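Local coordinates for protein folylpolyglutamate synthase (FolC) (Helicobacter pylori, PDB 6K8C) that probably uses ATP to add glutamate to dihydropteroate and to lengthen the glutamate tail of reduced folates, serving both synthase steps of folate metabolism, at residues 50-55 with 161-166; 175-180 with 199-204. All blocks are in the same frame, centred on the assembly; numbering follows the deposited sequence.

Interaction 1. Residues 50-55 with 161-166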
loop_
_atom_site.group_PDB
_atom_site.type_symbol
_atom_site.label_atom_id
_atom_site.label_comp_id
_atom_site.label_asym_id
_atom_site.label_seq_id
_atom_site.Cartn_x
_atom_site.Cartn_y
_atom_site.Cartn_z
ATOM N N ILE A 50 -10.263 10.927 -2.873
ATOM C CA ILE A 50 -10.590 9.556 -3.249
ATOM C C ILE A 50 -10.118 8.635 -2.131
ATOM O O ILE A 50 -8.920 8.570 -1.837
ATOM C CB ILE A 50 -9.956 9.169 -4.591
ATOM C CG1 ILE A 50 -10.478 10.091 -5.697
ATOM C CG2 ILE A 50 -10.286 7.724 -4.921
ATOM C CD1 ILE A 50 -9.495 11.127 -6.142
ATOM N N HIS A 51 -11.052 7.923 -1.514
ATOM C CA HIS A 51 -10.756 7.058 -0.375
ATOM C C HIS A 51 -10.539 5.635 -0.883
ATOM O O HIS A 51 -11.473 5.002 -1.379
ATOM C CB HIS A 51 -11.904 7.111 0.631
ATOM C CG HIS A 51 -11.532 6.684 2.017
ATOM N ND1 HIS A 51 -12.471 6.279 2.943
ATOM C CD2 HIS A 51 -10.332 6.609 2.642
ATOM C CE1 HIS A 51 -11.865 5.968 4.076
ATOM N NE2 HIS A 51 -10.568 6.159 3.920
ATOM N N VAL A 52 -9.319 5.126 -0.743
ATOM C CA VAL A 52 -8.976 3.772 -1.168
ATOM C C VAL A 52 -9.053 2.854 0.050
ATOM O O VAL A 52 -8.298 3.024 1.015
ATOM C CB VAL A 52 -7.584 3.724 -1.820
ATOM C CG1 VAL A 52 -7.265 2.313 -2.287
ATOM C CG2 VAL A 52 -7.518 4.690 -2.999
ATOM N N VAL A 53 -9.967 1.884 0.003
ATOM C CA VAL A 53 -10.273 1.001 1.121
ATOM C C VAL A 53 -10.250 -0.436 0.620
ATOM O O VAL A 53 -10.767 -0.729 -0.463
ATOM C CB VAL A 53 -11.649 1.338 1.738
ATOM C CG1 VAL A 53 -12.038 0.322 2.799
ATOM C CG2 VAL A 53 -11.645 2.746 2.329
ATOM N N GLY A 54 -9.661 -1.332 1.397
ATOM C CA GLY A 54 -9.643 -2.732 1.027
ATOM C C GLY A 54 -8.505 -3.462 1.714
ATOM O O GLY A 54 -7.832 -2.923 2.588
ATOM N N THR A 55 -8.306 -4.710 1.293
ATOM C CA THR A 55 -7.250 -5.548 1.848
ATOM C C THR A 55 -6.061 -5.693 0.912
ATOM O O THR A 55 -4.920 -5.480 1.326
ATOM C CB THR A 55 -7.800 -6.937 2.196
ATOM O OG1 THR A 55 -8.884 -6.799 3.122
ATOM C CG2 THR A 55 -6.710 -7.804 2.816
ATOM N N VAL A 161 -12.980 3.905 -3.435
ATOM C CA VAL A 161 -12.602 2.761 -4.258
ATOM C C VAL A 161 -12.378 1.584 -3.323
ATOM O O VAL A 161 -11.473 1.620 -2.481
ATOM C CB VAL A 161 -11.346 3.043 -5.095
ATOM C CG1 VAL A 161 -10.950 1.796 -5.873
ATOM C CG2 VAL A 161 -11.592 4.209 -6.045
ATOM N N PHE A 162 -13.200 0.545 -3.456
ATOM C CA PHE A 162 -13.069 -0.644 -2.624
ATOM C C PHE A 162 -12.308 -1.701 -3.409
ATOM O O PHE A 162 -12.861 -2.320 -4.324
ATOM C CB PHE A 162 -14.438 -1.147 -2.169
ATOM C CG PHE A 162 -15.112 -0.224 -1.190
ATOM C CD1 PHE A 162 -14.682 -0.161 0.128
ATOM C CD2 PHE A 162 -16.160 0.588 -1.587
ATOM C CE1 PHE A 162 -15.293 0.696 1.039
ATOM C CE2 PHE A 162 -16.778 1.443 -0.687
ATOM C CZ PHE A 162 -16.339 1.499 0.632
ATOM N N THR A 163 -11.040 -1.892 -3.058
ATOM C CA THR A 163 -10.226 -2.961 -3.619
ATOM C C THR A 163 -10.642 -4.283 -2.970
ATOM O O THR A 163 -11.485 -4.299 -2.068
ATOM C CB THR A 163 -8.744 -2.625 -3.424
ATOM O OG1 THR A 163 -8.366 -2.816 -2.056
ATOM C CG2 THR A 163 -8.470 -1.183 -3.826
ATOM N N PRO A 164 -10.118 -5.422 -3.435
ATOM C CA PRO A 164 -10.581 -6.711 -2.890
ATOM C C PRO A 164 -10.358 -6.832 -1.386
ATOM O O PRO A 164 -9.290 -6.498 -0.867
ATOM C CB PRO A 164 -9.750 -7.735 -3.669
ATOM C CG PRO A 164 -9.554 -7.082 -5.001
ATOM C CD PRO A 164 -9.298 -5.624 -4.647
ATOM N N ILE A 165 -11.385 -7.327 -0.693
ATOM C CA ILE A 165 -11.409 -7.440 0.763
ATOM C C ILE A 165 -11.265 -8.908 1.145
ATOM O O ILE A 165 -11.950 -9.775 0.586
ATOM C CB ILE A 165 -12.706 -6.853 1.345
ATOM C CG1 ILE A 165 -12.785 -5.349 1.070
ATOM C CG2 ILE A 165 -12.805 -7.129 2.838
ATOM C CD1 ILE A 165 -14.200 -4.805 1.100
ATOM N N ASP A 166 -10.397 -9.182 2.117
ATOM C CA ASP A 166 -10.108 -10.545 2.537
ATOM C C ASP A 166 -9.712 -10.526 4.011
ATOM O O ASP A 166 -9.760 -9.486 4.676
ATOM C CB ASP A 166 -9.013 -11.160 1.658
ATOM C CG ASP A 166 -9.153 -12.663 1.513
ATOM O OD1 ASP A 166 -9.829 -13.285 2.359
ATOM O OD2 ASP A 166 -8.592 -13.221 0.547
HETATM O O HOH W 1 -8.355 -6.729 5.585
#
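T55 OG1 accepts a nearly straight hydrogen bond from D166 N at 3.0 Å; a water that donates to D166 O lies unusually close to the same hydroxyl, in a contact whose details are doubtful. The T55 side chain sets OG1 anti to the carbonyl carbon (chi1 -58°), beside the backbone N, which brings the oxygen to D166 N. Two residues before D166, in the same segment, P164 O accepts from T55 N at 3.0 Å, so T55 is clasped through both backbone and side chain.

Upstream, the segments run as parallel strands, V52 paired with V161 and V53 with F162. V161 bonds on both sides of V52: its N to H51 O (2.8 Å) and its O to V53 N. T163 N then donates to V53 O at 2.9 Å, through a more bent bond, just where the strands end. Glycine suits position 54: at phi 158° and psi -171° a CB would be jammed against the preceding carbonyl O, and its absence leaves T163 OG1 room 3.3 Å from G54 CA, while that hydroxyl bonds to N56 O.

The branched and aromatic side chains fill the two faces. V53 and F162 lie alongside, V53 CG1 being 3.7 Å from F162 CE1, and the other V53 methyl, CG2, lies over the centre of one face of the H51 ring, whose NE2 bonds to T152. On the other face, I50 CG2 meets V161 CG2 at 3.9 Å.

G54 opens the glycine-rich GTNGKGS sequence, a P-loop, and its O bonds to K58 NZ, consistent with the ATP-binding role of this Mur ligase-like domain. Strand 48-53 lies between strands 138-142 and 159-162; helices 58-70 and 241-254 pack on the face of I50 and V161, and helix 177-185 on that of V53 and F162.

Interaction 2. Residues 175-180 with 199-204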
loop_
_atom_site.group_PDB
_atom_site.type_symbol
_atom_site.label_atom_id
_atom_site.label_comp_id
_atom_site.label_asym_id
_atom_site.label_seq_id
_atom_site.Cartn_x
_atom_site.Cartn_y
_atom_site.Cartn_z
ATOM N N ASP A 175 -13.112 -10.808 13.163
ATOM C CA ASP A 175 -12.717 -12.193 12.938
ATOM C C ASP A 175 -13.214 -12.705 11.587
ATOM O O ASP A 175 -12.417 -12.990 10.694
ATOM C CB ASP A 175 -13.243 -13.091 14.063
ATOM C CG ASP A 175 -12.987 -14.566 13.801
ATOM O OD1 ASP A 175 -11.831 -15.010 13.971
ATOM O OD2 ASP A 175 -13.941 -15.281 13.426
ATOM N N SER A 176 -14.534 -12.817 11.448
ATOM C CA SER A 176 -15.130 -13.363 10.238
ATOM C C SER A 176 -14.973 -12.398 9.065
ATOM O O SER A 176 -14.768 -11.193 9.236
ATOM C CB SER A 176 -16.613 -13.666 10.459
ATOM O OG SER A 176 -17.359 -12.470 10.600
ATOM N N LEU A 177 -15.085 -12.950 7.853
ATOM C CA LEU A 177 -15.005 -12.125 6.651
ATOM C C LEU A 177 -16.167 -11.145 6.568
ATOM O O LEU A 177 -15.990 -10.016 6.097
ATOM C CB LEU A 177 -14.959 -13.010 5.404
ATOM C CG LEU A 177 -14.809 -12.289 4.061
ATOM C CD1 LEU A 177 -13.477 -11.554 3.982
ATOM C CD2 LEU A 177 -14.958 -13.265 2.898
ATOM N N GLU A 178 -17.358 -11.550 7.020
ATOM C CA GLU A 178 -18.483 -10.621 7.053
ATOM C C GLU A 178 -18.188 -9.444 7.972
ATOM O O GLU A 178 -18.515 -8.297 7.649
ATOM C CB GLU A 178 -19.754 -11.349 7.492
ATOM C CG GLU A 178 -20.906 -10.430 7.894
ATOM C CD GLU A 178 -21.820 -10.083 6.728
ATOM O OE1 GLU A 178 -22.027 -10.951 5.855
ATOM O OE2 GLU A 178 -22.336 -8.943 6.685
ATOM N N SER A 179 -17.549 -9.709 9.113
ATOM C CA SER A 179 -17.211 -8.641 10.047
ATOM C C SER A 179 -16.161 -7.705 9.459
ATOM O O SER A 179 -16.215 -6.489 9.681
ATOM C CB SER A 179 -16.723 -9.235 11.369
ATOM O OG SER A 179 -16.184 -8.231 12.212
ATOM N N ILE A 180 -15.192 -8.250 8.720
ATOM C CA ILE A 180 -14.198 -7.403 8.065
ATOM C C ILE A 180 -14.875 -6.499 7.047
ATOM O O ILE A 180 -14.659 -5.280 7.025
ATOM C CB ILE A 180 -13.103 -8.260 7.407
ATOM C CG1 ILE A 180 -12.484 -9.224 8.421
ATOM C CG2 ILE A 180 -12.041 -7.366 6.773
ATOM C CD1 ILE A 180 -11.793 -8.542 9.568
ATOM N N GLU A 199 -18.457 -13.295 -2.761
ATOM C CA GLU A 199 -19.903 -13.130 -2.892
ATOM C C GLU A 199 -20.516 -12.447 -1.670
ATOM O O GLU A 199 -21.344 -11.540 -1.806
ATOM C CB GLU A 199 -20.558 -14.491 -3.136
ATOM C CG GLU A 199 -22.072 -14.440 -3.228
ATOM C CD GLU A 199 -22.696 -15.820 -3.162
ATOM O OE1 GLU A 199 -21.946 -16.814 -3.271
ATOM O OE2 GLU A 199 -23.930 -15.910 -3.003
ATOM N N LEU A 200 -20.137 -12.877 -0.463
ATOM C CA LEU A 200 -20.715 -12.263 0.730
ATOM C C LEU A 200 -20.320 -10.796 0.857
ATOM O O LEU A 200 -21.104 -9.987 1.362
ATOM C CB LEU A 200 -20.315 -13.042 1.988
ATOM C CG LEU A 200 -18.892 -12.983 2.551
ATOM C CD1 LEU A 200 -18.775 -11.922 3.640
ATOM C CD2 LEU A 200 -18.496 -14.349 3.095
ATOM N N VAL A 201 -19.120 -10.433 0.396
ATOM C CA VAL A 201 -18.681 -9.044 0.491
ATOM C C VAL A 201 -19.465 -8.167 -0.480
ATOM O O VAL A 201 -19.905 -7.068 -0.124
ATOM C CB VAL A 201 -17.162 -8.945 0.256
ATOM C CG1 VAL A 201 -16.704 -7.482 0.240
ATOM C CG2 VAL A 201 -16.410 -9.728 1.330
ATOM N N LEU A 202 -19.658 -8.637 -1.715
ATOM C CA LEU A 202 -20.489 -7.898 -2.662
ATOM C C LEU A 202 -21.913 -7.746 -2.139
ATOM O O LEU A 202 -22.515 -6.671 -2.256
ATOM C CB LEU A 202 -20.488 -8.596 -4.026
ATOM C CG LEU A 202 -21.279 -7.901 -5.140
ATOM C CD1 LEU A 202 -20.880 -6.432 -5.289
ATOM C CD2 LEU A 202 -21.128 -8.640 -6.468
ATOM N N ASN A 203 -22.464 -8.814 -1.555
ATOM C CA ASN A 203 -23.795 -8.744 -0.956
ATOM C C ASN A 203 -23.842 -7.706 0.156
ATOM O O ASN A 203 -24.773 -6.895 0.227
ATOM C CB ASN A 203 -24.198 -10.119 -0.415
ATOM C CG ASN A 203 -24.866 -10.984 -1.458
ATOM O OD1 ASN A 203 -25.462 -10.478 -2.406
ATOM N ND2 ASN A 203 -24.777 -12.300 -1.284
ATOM N N ALA A 204 -22.847 -7.723 1.043
ATOM C CA ALA A 204 -22.817 -6.752 2.133
ATOM C C ALA A 204 -22.722 -5.330 1.598
ATOM O O ALA A 204 -23.402 -4.423 2.096
ATOM C CB ALA A 204 -21.651 -7.054 3.074
HETATM O O HOH W 2 -23.292 -10.478 3.216
#
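L177 and L200 supply most of the apolar packing between the two helices. Their terminal methyls meet, L177 CD2 to L200 CD2 at 3.7 Å, while L177 CG faces V201 CG2 at 4.1 Å, the L177 and V201 side chains crossing at about a right angle. L200 reaches over the first helical turn: its CG stands between its own backbone N and carbonyl carbon (chi1 73°), an uncommon helical setting that brings CD1 within 3.7 Å of E178 CA. The small A204 CB is 4.1 Å from E178 OE2.

The polar part is indirect. A bend at chi2 (91°) brings the E178 carboxylate across to helix 199-211, where a water donates to both E178 OE1 (3.0 Å) and L200 O (2.9 Å). The other oxygen, OE2, takes a bond from Q182 NE2, so the two carboxylate oxygens have different partners. At the start of the helix S176 serves as N-cap, its OG accepting from S179 N at 3.1 Å.

L177, V201 and A204 thus suit the buried flank, and L200 spans from them to E178 on the solvent side: the direct contact between these segments is largely apolar, with a water bridging E178 and L200 at the outer edge.

From the N terminus, strand 48-53 comes first, and the chain runs through 105 intervening residues before segment 161-166 returns beside it, so interaction 1 closes a long loop. Only then does the chain pass residues 168-174, which are not modelled, and enter helix 177-185; strand 191-194 follows, then helix 199-211, and interaction 2 closes this short helix-strand-helix loop of 18 residues. The two contacts therefore come in series and neither nests nor crosses. Their centres lie about 13 Å apart, yet they touch directly: I165 packs on V201 and I180, and D166 on L177 and I180. Thus the loop that follows strand 159-162 links the central sheet to helices 177-185 and 199-211.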